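Local coordinates for ribokinase (Thermotoga maritima, PDB 1VM7), which probably catalyses the ATP- and magnesium-dependent phosphorylation of D-ribose at O-5, as a homodimeric member of the PfkB carbohydrate kinase family, at residues Gly293-Ser296 and Ser297-Ala300; Ala58-Val61 and Ala62-Glu66; Glu86-Lys90 and Leu91-Gly95; Asp78-Ser81 and Asp82-Ile85; Phe264-Ala267 and Leu268-Lys272. All blocks are in the same frame, centred on the assembly; numbering follows the deposited sequence.

Interaction 1: Gly293-Ser296 and Ser297-Ala300; sequences GAQS and SIPA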
loop_
_atom_site.group_PDB
_atom_site.type_symbol
_atom_site.label_atom_id
_atom_site.label_comp_id
_atom_site.label_asym_id
_atom_site.label_seq_id
_atom_site.Cartn_x
_atom_site.Cartn_y
_atom_site.Cartn_z
ATOM N N GLY A 293 -4.203 -15.473 -10.075
ATOM C CA GLY A 293 -3.977 -15.249 -8.675
ATOM C C GLY A 293 -3.060 -16.247 -8.039
ATOM O O GLY A 293 -2.642 -17.220 -8.666
ATOM N N ALA A 294 -2.750 -15.959 -6.777
ATOM C CA ALA A 294 -1.918 -16.795 -5.963
ATOM C C ALA A 294 -2.802 -17.841 -5.284
ATOM O O ALA A 294 -3.045 -18.909 -5.841
ATOM C CB ALA A 294 -1.123 -15.942 -4.931
ATOM N N GLN A 295 -3.300 -17.542 -4.093
ATOM C CA GLN A 295 -4.044 -18.549 -3.327
ATOM C C GLN A 295 -5.369 -18.881 -3.965
ATOM O O GLN A 295 -5.885 -20.011 -3.850
ATOM C CB GLN A 295 -4.249 -18.122 -1.876
ATOM C CG GLN A 295 -2.922 -18.005 -1.133
ATOM C CD GLN A 295 -3.080 -17.591 0.282
ATOM O OE1 GLN A 295 -4.204 -17.560 0.811
ATOM N NE2 GLN A 295 -1.946 -17.263 0.947
ATOM N N SER A 296 -5.922 -17.914 -4.668
ATOM C CA SER A 296 -7.130 -18.180 -5.412
ATOM C C SER A 296 -6.938 -19.239 -6.531
ATOM O O SER A 296 -7.911 -19.803 -6.972
ATOM C CB SER A 296 -7.715 -16.880 -5.989
ATOM O OG SER A 296 -6.921 -16.401 -7.053
ATOM N N SER A 297 -5.711 -19.509 -6.976
ATOM C CA SER A 297 -5.489 -20.517 -8.022
ATOM C C SER A 297 -5.354 -21.952 -7.508
ATOM O O SER A 297 -5.219 -22.874 -8.304
ATOM C CB SER A 297 -4.208 -20.214 -8.802
ATOM O OG SER A 297 -3.093 -20.460 -7.943
ATOM N N ILE A 298 -5.253 -22.114 -6.196
ATOM C CA ILE A 298 -4.908 -23.399 -5.606
ATOM C C ILE A 298 -6.067 -24.366 -5.830
ATOM O O ILE A 298 -7.181 -24.088 -5.416
ATOM C CB ILE A 298 -4.599 -23.258 -4.103
ATOM C CG1 ILE A 298 -3.336 -22.415 -3.939
ATOM C CG2 ILE A 298 -4.426 -24.638 -3.474
ATOM C CD1 ILE A 298 -3.004 -21.929 -2.531
ATOM N N PRO A 299 -5.834 -25.492 -6.541
ATOM C CA PRO A 299 -6.983 -26.338 -6.692
ATOM C C PRO A 299 -7.400 -27.102 -5.407
ATOM O O PRO A 299 -6.646 -27.266 -4.455
ATOM C CB PRO A 299 -6.548 -27.326 -7.786
ATOM C CG PRO A 299 -5.133 -27.438 -7.578
ATOM C CD PRO A 299 -4.672 -26.067 -7.232
ATOM N N ALA A 300 -8.637 -27.536 -5.397
ATOM C CA ALA A 300 -9.095 -28.429 -4.358
ATOM C C ALA A 300 -8.667 -29.858 -4.746
ATOM O O ALA A 300 -8.455 -30.163 -5.927
ATOM C CB ALA A 300 -10.608 -28.332 -4.211
HETATM O O HOH W 1 -8.731 -22.554 -7.332
#
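Two torsions shape the contact between Gly293-Ser296 and Ser297-Ala300: Ser297 holds OG between its own backbone N and carbonyl carbon (chi1 70°), facing back to Ala294, while Ile298 sends CG1 out beside its backbone N (chi1 -66°), alongside Gln295. The frame is a short 3-10 turn in the loop ahead of helix 301-309, where Gly293 and Ser297 are predicted potassium ligands of this PfkB-family kinase. Ala294 O is gripped twice by one residue. Ser297 OG donates to Ala294 O at 2.6 Å, in the carbonyl plane, whereas Ser297 N reaches the same Ala294 O at 3.0 Å from above that plane. An alanine at Ser297 would remove the hydroxyl, and Ala294 O would probably be left to the backbone N-H alone, its peptide freer to tilt beside the predicted ion site. One residue on, Ile298 N donates to Gln295 O at 3.2 Å. The two side chains run side by side in the same direction, Ile298 CD1 lying 4.1 Å from Gln295 CB, and both lean on helix 53-65, where Gln295 NE2 bonds Asn56 OD1. A single water closes the turn, donating to Ser296 O and to Ile298 O, each at 2.9 Å.

Interaction 2: Ala58-Val61 and Ala62-Glu66; sequences AVTV and AKIGE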
loop_
_atom_site.group_PDB
_atom_site.type_symbol
_atom_site.label_atom_id
_atom_site.label_comp_id
_atom_site.label_asym_id
_atom_site.label_seq_id
_atom_site.Cartn_x
_atom_site.Cartn_y
_atom_site.Cartn_z
ATOM N N ALA A 58 1.172 -23.466 2.830
ATOM C CA ALA A 58 0.276 -23.964 3.879
ATOM C C ALA A 58 -1.157 -24.108 3.361
ATOM O O ALA A 58 -1.836 -25.113 3.612
ATOM C CB ALA A 58 0.294 -23.057 5.030
ATOM N N VAL A 59 -1.629 -23.092 2.664
ATOM C CA VAL A 59 -2.990 -23.112 2.091
ATOM C C VAL A 59 -3.117 -24.243 1.063
ATOM O O VAL A 59 -4.179 -24.870 0.939
ATOM C CB VAL A 59 -3.349 -21.747 1.450
ATOM C CG1 VAL A 59 -4.672 -21.820 0.652
ATOM C CG2 VAL A 59 -3.452 -20.682 2.490
ATOM N N THR A 60 -2.029 -24.498 0.329
ATOM C CA THR A 60 -1.996 -25.621 -0.581
ATOM C C THR A 60 -2.119 -26.934 0.204
ATOM O O THR A 60 -2.938 -27.780 -0.134
ATOM C CB THR A 60 -0.731 -25.582 -1.511
ATOM O OG1 THR A 60 -0.729 -24.359 -2.273
ATOM C CG2 THR A 60 -0.733 -26.717 -2.441
ATOM N N VAL A 61 -1.314 -27.080 1.248
ATOM C CA VAL A 61 -1.327 -28.277 2.052
ATOM C C VAL A 61 -2.730 -28.540 2.598
ATOM O O VAL A 61 -3.256 -29.644 2.408
ATOM C CB VAL A 61 -0.267 -28.183 3.164
ATOM C CG1 VAL A 61 -0.502 -29.259 4.212
ATOM C CG2 VAL A 61 1.174 -28.280 2.538
ATOM N N ALA A 62 -3.337 -27.511 3.196
ATOM C CA ALA A 62 -4.650 -27.596 3.802
ATOM C C ALA A 62 -5.695 -27.972 2.773
ATOM O O ALA A 62 -6.465 -28.916 2.975
ATOM C CB ALA A 62 -5.019 -26.262 4.498
ATOM N N LYS A 63 -5.673 -27.299 1.630
ATOM C CA LYS A 63 -6.715 -27.494 0.626
ATOM C C LYS A 63 -6.560 -28.808 -0.133
ATOM O O LYS A 63 -7.545 -29.492 -0.408
ATOM C CB LYS A 63 -6.722 -26.290 -0.314
ATOM C CG LYS A 63 -8.007 -26.110 -1.115
ATOM C CD LYS A 63 -8.059 -24.728 -1.764
ATOM C CE LYS A 63 -9.244 -24.673 -2.745
ATOM N NZ LYS A 63 -9.076 -23.501 -3.682
ATOM N N ILE A 64 -5.328 -29.202 -0.426
ATOM C CA ILE A 64 -5.110 -30.430 -1.184
ATOM C C ILE A 64 -4.995 -31.647 -0.272
ATOM O O ILE A 64 -5.434 -32.738 -0.643
ATOM C CB ILE A 64 -3.911 -30.259 -2.117
ATOM C CG1 ILE A 64 -4.228 -29.068 -3.053
ATOM C CG2 ILE A 64 -3.616 -31.545 -2.878
ATOM C CD1 ILE A 64 -3.220 -28.815 -4.106
ATOM N N GLY A 65 -4.413 -31.449 0.909
ATOM C CA GLY A 65 -4.286 -32.505 1.909
ATOM C C GLY A 65 -5.564 -32.790 2.662
ATOM O O GLY A 65 -5.774 -33.900 3.143
ATOM N N GLU A 66 -6.398 -31.766 2.797
ATOM C CA GLU A 66 -7.701 -31.868 3.459
ATOM C C GLU A 66 -7.618 -32.234 4.946
ATOM O O GLU A 66 -8.585 -32.678 5.546
ATOM C CB GLU A 66 -8.613 -32.836 2.686
ATOM C CG GLU A 66 -9.080 -32.258 1.367
ATOM C CD GLU A 66 -10.047 -33.156 0.628
ATOM O OE1 GLU A 66 -9.895 -34.410 0.641
ATOM O OE2 GLU A 66 -10.967 -32.582 0.003
#
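Thr60 and Ile64 lie side by side and point the same way, one turn apart on the alpha-helix 53-65, whose start carries residues predicted to bind the sugar. The touching branches are the methyl CG2 of Thr60 and the end of Ile64, with CD1 of Ile64 3.7 Å from CG2 of Thr60. Thr60 presents this methyl because CG2 stands anti to the backbone N; OG1 (chi1 -59°) is turned back to bond Asn56 O, one turn earlier. The hydroxyl is thus satisfied within the helix, and CG2 is left to pack on Ile64, while CD1 of Ile298 rests against the OG1 side of Thr60. Ile64 continues this face toward Phe280 and Ala284 of helix 274-288. Lys63 starts close to the preceding turn, CB being 3.2 Å from Val59 O, but its extended chain leads away to hydrogen-bond Ile298 O through NZ. Ala58 and Val61 turn instead to strand 69-75. Beneath these side chains run regular i to i+4 bonds, among them Ala62 N to Ala58 O at 2.9 Å and Ile64 N to Thr60 O at 2.8 Å. Near the C-terminal end, Gly65 N meets Val61 O at 2.6 Å with a bent N-H...O angle of 141°.

Interaction 3: Glu86-Lys90 and Leu91-Gly95; sequences ENYEK and LGITG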
loop_
_atom_site.group_PDB
_atom_site.type_symbol
_atom_site.label_atom_id
_atom_site.label_comp_id
_atom_site.label_asym_id
_atom_site.label_seq_id
_atom_site.Cartn_x
_atom_site.Cartn_y
_atom_site.Cartn_z
ATOM N N GLU A 86 -8.805 -15.383 9.590
ATOM C CA GLU A 86 -10.049 -15.940 9.056
ATOM C C GLU A 86 -9.759 -16.953 7.990
ATOM O O GLU A 86 -10.386 -18.013 7.963
ATOM C CB GLU A 86 -11.001 -14.913 8.431
ATOM C CG GLU A 86 -11.014 -13.585 9.068
ATOM C CD GLU A 86 -12.168 -12.689 8.559
ATOM O OE1 GLU A 86 -12.925 -13.154 7.626
ATOM O OE2 GLU A 86 -12.282 -11.551 9.111
ATOM N N ASN A 87 -8.867 -16.616 7.070
ATOM C CA ASN A 87 -8.518 -17.531 5.977
ATOM C C ASN A 87 -7.941 -18.800 6.582
ATOM O O ASN A 87 -8.343 -19.894 6.229
ATOM C CB ASN A 87 -7.474 -16.931 5.035
ATOM C CG ASN A 87 -7.969 -15.702 4.284
ATOM O OD1 ASN A 87 -9.168 -15.401 4.278
ATOM N ND2 ASN A 87 -7.032 -14.965 3.642
ATOM N N TYR A 88 -6.992 -18.632 7.507
ATOM C CA TYR A 88 -6.287 -19.769 8.095
ATOM C C TYR A 88 -7.233 -20.686 8.879
ATOM O O TYR A 88 -7.189 -21.908 8.677
ATOM C CB TYR A 88 -5.064 -19.327 8.926
ATOM C CG TYR A 88 -3.980 -18.560 8.172
ATOM C CD1 TYR A 88 -3.948 -18.506 6.775
ATOM C CD2 TYR A 88 -2.958 -17.883 8.871
ATOM C CE1 TYR A 88 -2.965 -17.808 6.119
ATOM C CE2 TYR A 88 -1.992 -17.151 8.213
ATOM C CZ TYR A 88 -1.981 -17.119 6.843
ATOM O OH TYR A 88 -1.043 -16.387 6.164
ATOM N N GLU A 89 -8.103 -20.080 9.693
ATOM C CA GLU A 89 -9.071 -20.768 10.533
ATOM C C GLU A 89 -10.000 -21.631 9.698
ATOM O O GLU A 89 -10.200 -22.804 10.026
ATOM C CB GLU A 89 -9.948 -19.765 11.300
ATOM C CG GLU A 89 -9.325 -19.061 12.476
ATOM C CD GLU A 89 -10.229 -17.961 13.113
ATOM O OE1 GLU A 89 -11.340 -17.635 12.551
ATOM O OE2 GLU A 89 -9.806 -17.432 14.204
ATOM N N LYS A 90 -10.593 -21.030 8.658
ATOM C CA LYS A 90 -11.496 -21.738 7.765
ATOM C C LYS A 90 -10.843 -22.980 7.127
ATOM O O LYS A 90 -11.530 -23.963 6.891
ATOM C CB LYS A 90 -11.995 -20.804 6.676
ATOM C CG LYS A 90 -13.018 -19.825 7.144
ATOM C CD LYS A 90 -13.140 -18.609 6.177
ATOM C CE LYS A 90 -13.353 -19.041 4.725
ATOM N NZ LYS A 90 -14.304 -20.199 4.606
ATOM N N LEU A 91 -9.538 -22.930 6.847
ATOM C CA LEU A 91 -8.828 -24.057 6.231
ATOM C C LEU A 91 -8.160 -25.024 7.225
ATOM O O LEU A 91 -7.435 -25.941 6.796
ATOM C CB LEU A 91 -7.734 -23.559 5.269
ATOM C CG LEU A 91 -8.251 -22.910 3.998
ATOM C CD1 LEU A 91 -7.156 -22.131 3.293
ATOM C CD2 LEU A 91 -8.843 -23.959 3.089
ATOM N N GLY A 92 -8.360 -24.810 8.524
ATOM C CA GLY A 92 -7.763 -25.665 9.536
ATOM C C GLY A 92 -6.281 -25.436 9.678
ATOM O O GLY A 92 -5.542 -26.366 9.992
ATOM N N ILE A 93 -5.840 -24.198 9.400
ATOM C CA ILE A 93 -4.439 -23.801 9.493
ATOM C C ILE A 93 -4.215 -23.096 10.849
ATOM O O ILE A 93 -4.882 -22.079 11.156
ATOM C CB ILE A 93 -4.010 -22.920 8.313
ATOM C CG1 ILE A 93 -4.143 -23.675 6.991
ATOM C CG2 ILE A 93 -2.552 -22.415 8.452
ATOM C CD1 ILE A 93 -4.246 -22.756 5.760
ATOM N N THR A 94 -3.326 -23.705 11.658
ATOM C CA THR A 94 -3.019 -23.284 13.012
ATOM C C THR A 94 -1.526 -23.014 13.161
ATOM O O THR A 94 -0.729 -23.535 12.384
ATOM C CB THR A 94 -3.413 -24.362 14.022
ATOM O OG1 THR A 94 -2.734 -25.605 13.742
ATOM C CG2 THR A 94 -4.925 -24.580 13.962
ATOM N N GLY A 95 -1.152 -22.223 14.168
ATOM C CA GLY A 95 0.266 -22.014 14.518
ATOM C C GLY A 95 0.786 -20.603 14.306
ATOM O O GLY A 95 1.931 -20.309 14.629
#
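A Schellman motif ends helix 79-90 and turns the chain directly into strand 93-98, the closing strand of a beta-alpha-beta unit; across this turn Tyr88 meets Ile93. Gly92 takes the positive phi of the motif (73°), a backbone shape that favours glycine. Two bonds then reach back into the last helical turn: Ile93 N donates to Tyr88 O at 2.8 Å, and Gly92 N donates to Glu89 O at 3.1 Å. Both donors stand above the plane of the carbonyl they meet, as the chain swings off the helix axis. Leu91 N, at the point where the helical pattern fails, divides itself between two weak bonds, to Asn87 O and to Tyr88 O. The apolar part of the motif lies beneath. CB of Ile93 sits 3.8 Å from CB of Tyr88, and the branch CG2 of Ile93 comes obliquely to the root of the ring, 4.1 Å from CG of Tyr88. With CG beside its own backbone N (chi1 -60°), Tyr88 carries the ring away from the turn, its OH hydrogen-bonded to Ser23 OG and its ring edge-to-face with Phe71. Leu91 and Ile93 both rest on Ala62 of helix 53-65, Tyr88 reaches Ala55 of that helix, and Gly92 and Thr94 make backbone bonds to strand 69-75, which bring strand 93-98 in as an outermost strand, within this chain, of the large sheet.

Interaction 4: Asp78-Ser81 and Asp82-Ile85; sequences DDYS and DLLI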
loop_
_atom_site.group_PDB
_atom_site.type_symbol
_atom_site.label_atom_id
_atom_site.label_comp_id
_atom_site.label_asym_id
_atom_site.label_seq_id
_atom_site.Cartn_x
_atom_site.Cartn_y
_atom_site.Cartn_z
ATOM N N ASP A 78 -3.289 -6.320 13.125
ATOM C CA ASP A 78 -4.037 -5.370 12.344
ATOM C C ASP A 78 -5.173 -6.056 11.572
ATOM O O ASP A 78 -5.370 -7.279 11.636
ATOM C CB ASP A 78 -3.089 -4.594 11.419
ATOM C CG ASP A 78 -2.090 -5.491 10.693
ATOM O OD1 ASP A 78 -2.384 -6.697 10.445
ATOM O OD2 ASP A 78 -1.029 -4.953 10.351
ATOM N N ASP A 79 -5.939 -5.247 10.862
ATOM C CA ASP A 79 -7.028 -5.733 10.055
ATOM C C ASP A 79 -6.563 -6.812 9.049
ATOM O O ASP A 79 -7.255 -7.817 8.837
ATOM C CB ASP A 79 -7.733 -4.542 9.379
ATOM C CG ASP A 79 -6.744 -3.522 8.801
ATOM O OD1 ASP A 79 -5.591 -3.916 8.431
ATOM O OD2 ASP A 79 -7.130 -2.332 8.724
ATOM N N TYR A 80 -5.384 -6.645 8.472
ATOM C CA TYR A 80 -4.908 -7.638 7.558
ATOM C C TYR A 80 -4.629 -8.952 8.285
ATOM O O TYR A 80 -4.933 -10.033 7.771
ATOM C CB TYR A 80 -3.703 -7.125 6.763
ATOM C CG TYR A 80 -4.048 -6.056 5.700
ATOM C CD1 TYR A 80 -5.272 -6.052 5.027
ATOM C CD2 TYR A 80 -3.114 -5.106 5.310
ATOM C CE1 TYR A 80 -5.591 -5.067 4.044
ATOM C CE2 TYR A 80 -3.422 -4.122 4.322
ATOM C CZ TYR A 80 -4.655 -4.123 3.690
ATOM O OH TYR A 80 -4.945 -3.150 2.726
ATOM N N SER A 81 -4.057 -8.885 9.479
ATOM C CA SER A 81 -3.811 -10.112 10.246
ATOM C C SER A 81 -5.160 -10.827 10.540
ATOM O O SER A 81 -5.293 -12.043 10.378
ATOM C CB SER A 81 -3.015 -9.840 11.539
ATOM O OG SER A 81 -3.801 -9.230 12.522
ATOM N N ASP A 82 -6.177 -10.052 10.906
ATOM C CA ASP A 82 -7.527 -10.597 11.082
ATOM C C ASP A 82 -8.018 -11.310 9.853
ATOM O O ASP A 82 -8.560 -12.395 9.974
ATOM C CB ASP A 82 -8.543 -9.526 11.462
ATOM C CG ASP A 82 -8.260 -8.915 12.812
ATOM O OD1 ASP A 82 -7.589 -9.572 13.613
ATOM O OD2 ASP A 82 -8.692 -7.775 13.052
ATOM N N LEU A 83 -7.826 -10.715 8.682
ATOM C CA LEU A 83 -8.235 -11.371 7.437
ATOM C C LEU A 83 -7.460 -12.678 7.219
ATOM O O LEU A 83 -8.048 -13.694 6.791
ATOM C CB LEU A 83 -8.135 -10.416 6.233
ATOM C CG LEU A 83 -9.205 -9.288 6.355
ATOM C CD1 LEU A 83 -8.902 -8.047 5.475
ATOM C CD2 LEU A 83 -10.642 -9.809 6.111
ATOM N N LEU A 84 -6.148 -12.658 7.485
ATOM C CA LEU A 84 -5.341 -13.880 7.330
ATOM C C LEU A 84 -5.766 -14.974 8.341
ATOM O O LEU A 84 -5.828 -16.147 8.022
ATOM C CB LEU A 84 -3.881 -13.581 7.484
ATOM C CG LEU A 84 -3.242 -12.707 6.387
ATOM C CD1 LEU A 84 -1.779 -12.618 6.703
ATOM C CD2 LEU A 84 -3.492 -13.248 5.027
ATOM N N ILE A 85 -6.078 -14.571 9.560
ATOM C CA ILE A 85 -6.565 -15.523 10.571
ATOM C C ILE A 85 -7.882 -16.179 10.128
ATOM O O ILE A 85 -8.026 -17.421 10.211
ATOM C CB ILE A 85 -6.646 -14.861 11.939
ATOM C CG1 ILE A 85 -5.225 -14.610 12.453
ATOM C CG2 ILE A 85 -7.446 -15.698 12.940
ATOM C CD1 ILE A 85 -5.179 -13.739 13.657
#
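Capping bonds come first where Asp78-Ser81 meets Asp82-Ile85, since Asp78 is the N-cap of helix 79-90. Its OD1 accepts from Ser81 N at 2.9 Å, nearly along the carboxylate C-O direction, and also bonds Thr103 OG1. Asp78 O takes two further donors: Ser81 OG at 2.7 Å, in the carbonyl plane on a lone pair, and Asp82 N at 3.0 Å, almost in line with C=O. Ser81 can reach back this way because OG is folded over its own backbone, between N and the carbonyl carbon (chi1 74°). Regular helical bonds follow, among them Ile85 N to Ser81 O at 2.8 Å. Apolar contact is slight: CD1 of Leu83 approaches the edge of the Tyr80 ring near its plane, 4.2 Å from CD1 of Tyr80, the two side chains crossing at a slant. Two carboxylates are paired with arginines of the same chain. Asp82 OD1 forms a salt bridge with Arg98, which also bonds Ser81 OG, while Asp78 OD2 pairs with Arg105. Across the dimer, Asp79 OD2 accepts from Asp79 N of the second subunit. Around this helix start, Tyr80 and Leu84 pack on Ile25 of strand 24-30, a residue of the predicted sugar site, and Ile85 touches Ile75 of strand 69-75 and Tyr96 and Arg98 of strand 93-98.

Interaction 5: Phe264-Ala267 and Leu268-Lys272; sequences FAVA and LSEGK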
loop_
_atom_site.group_PDB
_atom_site.type_symbol
_atom_site.label_atom_id
_atom_site.label_comp_id
_atom_site.label_asym_id
_atom_site.label_seq_id
_atom_site.Cartn_x
_atom_site.Cartn_y
_atom_site.Cartn_z
ATOM N N PHE A 264 3.314 -31.554 -3.445
ATOM C CA PHE A 264 4.395 -32.531 -3.289
ATOM C C PHE A 264 4.434 -33.100 -1.869
ATOM O O PHE A 264 4.507 -34.302 -1.683
ATOM C CB PHE A 264 5.731 -31.874 -3.628
ATOM C CG PHE A 264 6.890 -32.791 -3.513
ATOM C CD1 PHE A 264 7.112 -33.757 -4.478
ATOM C CD2 PHE A 264 7.748 -32.719 -2.438
ATOM C CE1 PHE A 264 8.164 -34.620 -4.375
ATOM C CE2 PHE A 264 8.837 -33.576 -2.349
ATOM C CZ PHE A 264 9.021 -34.528 -3.301
ATOM N N ALA A 265 4.366 -32.213 -0.882
ATOM C CA ALA A 265 4.451 -32.585 0.521
ATOM C C ALA A 265 3.236 -33.411 0.980
ATOM O O ALA A 265 3.396 -34.355 1.738
ATOM C CB ALA A 265 4.613 -31.335 1.347
ATOM N N VAL A 266 2.039 -33.026 0.523
ATOM C CA VAL A 266 0.796 -33.794 0.746
ATOM C C VAL A 266 0.929 -35.223 0.277
ATOM O O VAL A 266 0.524 -36.142 0.978
ATOM C CB VAL A 266 -0.436 -33.132 0.022
ATOM C CG1 VAL A 266 -1.648 -34.084 -0.052
ATOM C CG2 VAL A 266 -0.847 -31.849 0.733
ATOM N N ALA A 267 1.491 -35.401 -0.916
ATOM C CA ALA A 267 1.737 -36.716 -1.476
ATOM C C ALA A 267 2.676 -37.566 -0.601
ATOM O O ALA A 267 2.339 -38.684 -0.211
ATOM C CB ALA A 267 2.277 -36.565 -2.848
ATOM N N LEU A 268 3.828 -37.016 -0.245
ATOM C CA LEU A 268 4.712 -37.697 0.686
ATOM C C LEU A 268 3.969 -38.083 1.972
ATOM O O LEU A 268 4.124 -39.192 2.459
ATOM C CB LEU A 268 5.914 -36.818 1.032
ATOM C CG LEU A 268 6.875 -36.385 -0.098
ATOM C CD1 LEU A 268 8.056 -35.603 0.460
ATOM C CD2 LEU A 268 7.369 -37.594 -0.890
ATOM N N SER A 269 3.172 -37.151 2.508
ATOM C CA SER A 269 2.439 -37.380 3.742
ATOM C C SER A 269 1.539 -38.585 3.612
ATOM O O SER A 269 1.378 -39.318 4.566
ATOM C CB SER A 269 1.624 -36.144 4.134
ATOM O OG SER A 269 0.486 -35.963 3.302
ATOM N N GLU A 270 0.977 -38.797 2.428
ATOM C CA GLU A 270 0.104 -39.934 2.153
ATOM C C GLU A 270 0.843 -41.206 1.727
ATOM O O GLU A 270 0.209 -42.179 1.310
ATOM C CB GLU A 270 -0.908 -39.543 1.082
ATOM C CG GLU A 270 -1.853 -38.463 1.549
ATOM C CD GLU A 270 -2.660 -37.860 0.431
ATOM O OE1 GLU A 270 -2.606 -38.372 -0.706
ATOM O OE2 GLU A 270 -3.355 -36.871 0.688
ATOM N N GLY A 271 2.166 -41.202 1.842
ATOM C CA GLY A 271 2.972 -42.393 1.624
ATOM C C GLY A 271 3.324 -42.623 0.172
ATOM O O GLY A 271 3.741 -43.715 -0.198
ATOM N N LYS A 272 3.148 -41.607 -0.666
ATOM C CA LYS A 272 3.598 -41.709 -2.053
ATOM C C LYS A 272 5.120 -41.583 -2.107
ATOM O O LYS A 272 5.713 -40.863 -1.300
ATOM C CB LYS A 272 2.925 -40.645 -2.929
ATOM C CG LYS A 272 1.504 -41.020 -3.288
ATOM C CD LYS A 272 0.647 -39.861 -3.787
ATOM C CE LYS A 272 -0.775 -40.395 -4.087
ATOM N NZ LYS A 272 -1.798 -39.332 -4.310
#
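Leu268 lies over one face of the Phe264 ring, near the rim: its CD1 is 3.6 Å from CE2 of Phe264, and its CG stands above the ring plane. Phe264 is brought to it by a first torsion that sets CG opposite its own backbone N (chi1 -179°), and Leu268 N completes the turn by donating to Phe264 O at 3.1 Å. Ser269 keeps the helical pattern, its N bonded to Ala265 O at 2.9 Å. Its hydroxyl folds back toward Val266 O, at a separation too short to be taken at face value. Glu270 is the first residue to leave helical geometry. Its N still donates to Val266 O at 3.1 Å, while its extended side chain runs alongside Val266 in the same direction, OE2 passing 3.4 Å from CG1 of Val266. OE1 of Glu270 forms a salt bridge with Arg301 and a long one, 3.8 Å, with NZ of Lys272. A leucine here, with no carboxylate, is likely to leave Arg301 and Lys272 without this shared negative partner. Gly271 then adopts positive phi (85°), and its N bonds Leu268 O. Lys272 closes the turn, donating from N to Ala267 O at 3.1 Å and laying CD against Ala267 CB. The paired reach of Gly271 N and Lys272 N back into the last turn is the Schellman motif that ends helix 256-269.

The five contacts show how local helix and turn geometry is joined largely through one shared helix. Along the chain the order is interaction 2, 4, 3, 5 and 1, all in series within the PfkB kinase fold. Interaction 2, on helix 53-65, is the hub: it touches interaction 3 through Val59 and Ala62, interaction 5 through Val266, and interaction 1 through Ile298, with centres about 10, 12 and 11 Å away. Interactions 4 and 3 are the two ends of helix 79-90, their centres about 11 Å apart. Interactions 4 and 5 lie furthest apart, about 30 Å between centres, so the set spans from the dimer contact, past the predicted sugar and potassium sites, to the far helix end.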